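Local coordinates for photosystem II assembly protein Ycf48 (Thermosynechococcus elongatus, PDB 5OJP), which probably assists the early assembly of photosystem II and the replacement of photodamaged D1, whose C-terminal extension it binds, at residues T202-H207 / M219-G224. The protein carries 4 engineered substitutions. Numbering follows the deposited sequence.
Engineered in segment 202-207: Glu204 (natural residue Arg), Glu205 (natural residue Arg).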
loop_
_atom_site.group_PDB
_atom_site.type_symbol
_atom_site.label_atom_id
_atom_site.label_comp_id
_atom_site.label_asym_id
_atom_site.label_seq_id
_atom_site.Cartn_x
_atom_site.Cartn_y
_atom_site.Cartn_z
ATOM N N THR A 202 -3.207 16.584 -15.287
ATOM C CA THR A 202 -3.102 15.695 -16.423
ATOM C C THR A 202 -4.457 15.602 -17.095
ATOM O O THR A 202 -5.497 15.783 -16.455
ATOM C CB THR A 202 -2.602 14.322 -15.973
ATOM O OG1 THR A 202 -2.535 13.432 -17.098
ATOM C CG2 THR A 202 -3.460 13.759 -14.821
ATOM N N SER A 203 -4.444 15.327 -18.387
ATOM C CA SER A 203 -5.693 15.124 -19.099
ATOM C C SER A 203 -6.147 13.676 -19.039
ATOM O O SER A 203 -7.279 13.374 -19.424
ATOM C CB SER A 203 -5.539 15.568 -20.552
ATOM O OG SER A 203 -4.576 14.747 -21.199
ATOM N N GLU A 204 -5.307 12.805 -18.516
ATOM C CA GLU A 204 -5.483 11.365 -18.432
ATOM C C GLU A 204 -6.191 10.990 -17.129
ATOM O O GLU A 204 -6.210 11.755 -16.160
ATOM C CB GLU A 204 -4.114 10.679 -18.465
ATOM C CG GLU A 204 -3.296 10.726 -19.775
ATOM C CD GLU A 204 -3.737 9.725 -20.846
ATOM O OE1 GLU A 204 -4.258 8.645 -20.486
ATOM O OE2 GLU A 204 -3.510 9.997 -22.047
ATOM N N GLU A 205 -6.769 9.801 -17.115
ATOM C CA GLU A 205 -7.464 9.301 -15.940
ATOM C C GLU A 205 -6.447 8.785 -14.924
ATOM O O GLU A 205 -5.641 7.888 -15.231
ATOM C CB GLU A 205 -8.450 8.201 -16.327
ATOM C CG GLU A 205 -9.158 7.520 -15.134
ATOM C CD GLU A 205 -10.320 6.578 -15.525
ATOM O OE1 GLU A 205 -10.703 6.523 -16.728
ATOM O OE2 GLU A 205 -10.895 5.924 -14.621
ATOM N N LEU A 206 -6.479 9.351 -13.721
ATOM C CA LEU A 206 -5.567 8.917 -12.671
ATOM C C LEU A 206 -5.960 7.547 -12.122
ATOM O O LEU A 206 -7.123 7.303 -11.819
ATOM C CB LEU A 206 -5.591 9.931 -11.530
ATOM C CG LEU A 206 -5.012 11.285 -11.907
ATOM C CD1 LEU A 206 -5.316 12.309 -10.820
ATOM C CD2 LEU A 206 -3.506 11.141 -12.089
ATOM N N HIS A 207 -4.988 6.659 -11.935
ATOM C CA HIS A 207 -5.275 5.426 -11.218
ATOM C C HIS A 207 -4.687 5.339 -9.804
ATOM O O HIS A 207 -5.367 4.903 -8.882
ATOM C CB HIS A 207 -4.787 4.237 -12.023
ATOM C CG HIS A 207 -5.088 2.940 -11.358
ATOM N ND1 HIS A 207 -6.377 2.479 -11.190
ATOM C CD2 HIS A 207 -4.274 2.001 -10.812
ATOM C CE1 HIS A 207 -6.343 1.314 -10.561
ATOM N NE2 HIS A 207 -5.080 1.002 -10.323
ATOM N N MET A 219 2.673 9.147 -10.364
ATOM C CA MET A 219 1.324 8.760 -10.724
ATOM C C MET A 219 1.388 7.712 -11.815
ATOM O O MET A 219 2.269 7.733 -12.699
ATOM C CB MET A 219 0.421 9.924 -11.242
ATOM C CG MET A 219 0.940 10.622 -12.485
ATOM S SD MET A 219 -0.232 11.788 -13.257
ATOM C CE MET A 219 -0.320 13.053 -12.046
ATOM N N ILE A 220 0.416 6.813 -11.709
ATOM C CA ILE A 220 0.032 5.869 -12.730
ATOM C C ILE A 220 -1.276 6.385 -13.299
ATOM O O ILE A 220 -2.237 6.610 -12.556
ATOM C CB ILE A 220 -0.134 4.460 -12.136
ATOM C CG1 ILE A 220 1.222 3.939 -11.609
ATOM C CG2 ILE A 220 -0.795 3.521 -13.227
ATOM C CD1 ILE A 220 1.084 2.635 -10.682
ATOM N N VAL A 221 -1.329 6.538 -14.613
ATOM C CA VAL A 221 -2.580 6.895 -15.254
ATOM C C VAL A 221 -2.983 5.746 -16.165
ATOM O O VAL A 221 -2.166 4.908 -16.566
ATOM C CB VAL A 221 -2.472 8.188 -16.066
ATOM C CG1 VAL A 221 -2.054 9.361 -15.158
ATOM C CG2 VAL A 221 -1.526 7.979 -17.221
ATOM N N ASN A 222 -4.263 5.712 -16.494
ATOM C CA ASN A 222 -4.722 4.571 -17.253
ATOM C C ASN A 222 -4.141 4.611 -18.667
ATOM O O ASN A 222 -3.821 5.675 -19.214
ATOM C CB ASN A 222 -6.247 4.475 -17.181
ATOM C CG ASN A 222 -6.729 4.139 -15.735
ATOM O OD1 ASN A 222 -6.004 3.516 -14.933
ATOM N ND2 ASN A 222 -7.974 4.493 -15.434
ATOM N N GLY A 223 -3.875 3.424 -19.194
ATOM C CA GLY A 223 -3.200 3.275 -20.457
ATOM C C GLY A 223 -1.737 2.942 -20.328
ATOM O O GLY A 223 -1.006 3.080 -21.318
ATOM N N GLY A 224 -1.294 2.507 -19.152
ATOM C CA GLY A 224 0.085 2.133 -18.928
ATOM C C GLY A 224 1.087 3.272 -19.002
ATOM O O GLY A 224 2.183 3.103 -19.558
#
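The Asn222 amide lies between the imidazole of His207 and the carboxylate of engineered Glu205. Its OD1 comes 3.2 Å from His207 CB and meets the ring obliquely, with the two planes 46° apart, while Ile220 CG2 also borders the ring. On the other branch, Asn222 ND2 sits 3.1 Å from Glu205 CD, the planes turned 61° apart, which is packing and not a hydrogen bond; Glu205 OE2 instead forms a salt bridge with Arg165 of strand 164-169. With CG anti to the backbone N (chi1 175°), Glu205 carries its carboxylate obliquely across the amide.

Two backbone bonds join the strands: Asn222 N to Glu205 O (2.9 Å) and His207 N to Ile220 O (2.8 Å). They flank the antiparallel non-hydrogen-bonded pair Leu206-Val221. The branched methyls of Leu206 suit the buried side, where CD2 touches Met219 SD at 3.5 Å and Val221 CG1 at 3.8 Å. Engineered Glu204 packs its CB on Val221 CB (3.8 Å).

This hairpin joins the first two strands of one propeller blade. Apolar contacts and backbone bonds bind the strands, whereas Glu204 and Glu205, both in the Arg-rich patch, put acids where the natural protein has arginines, probably making the local surface less positive.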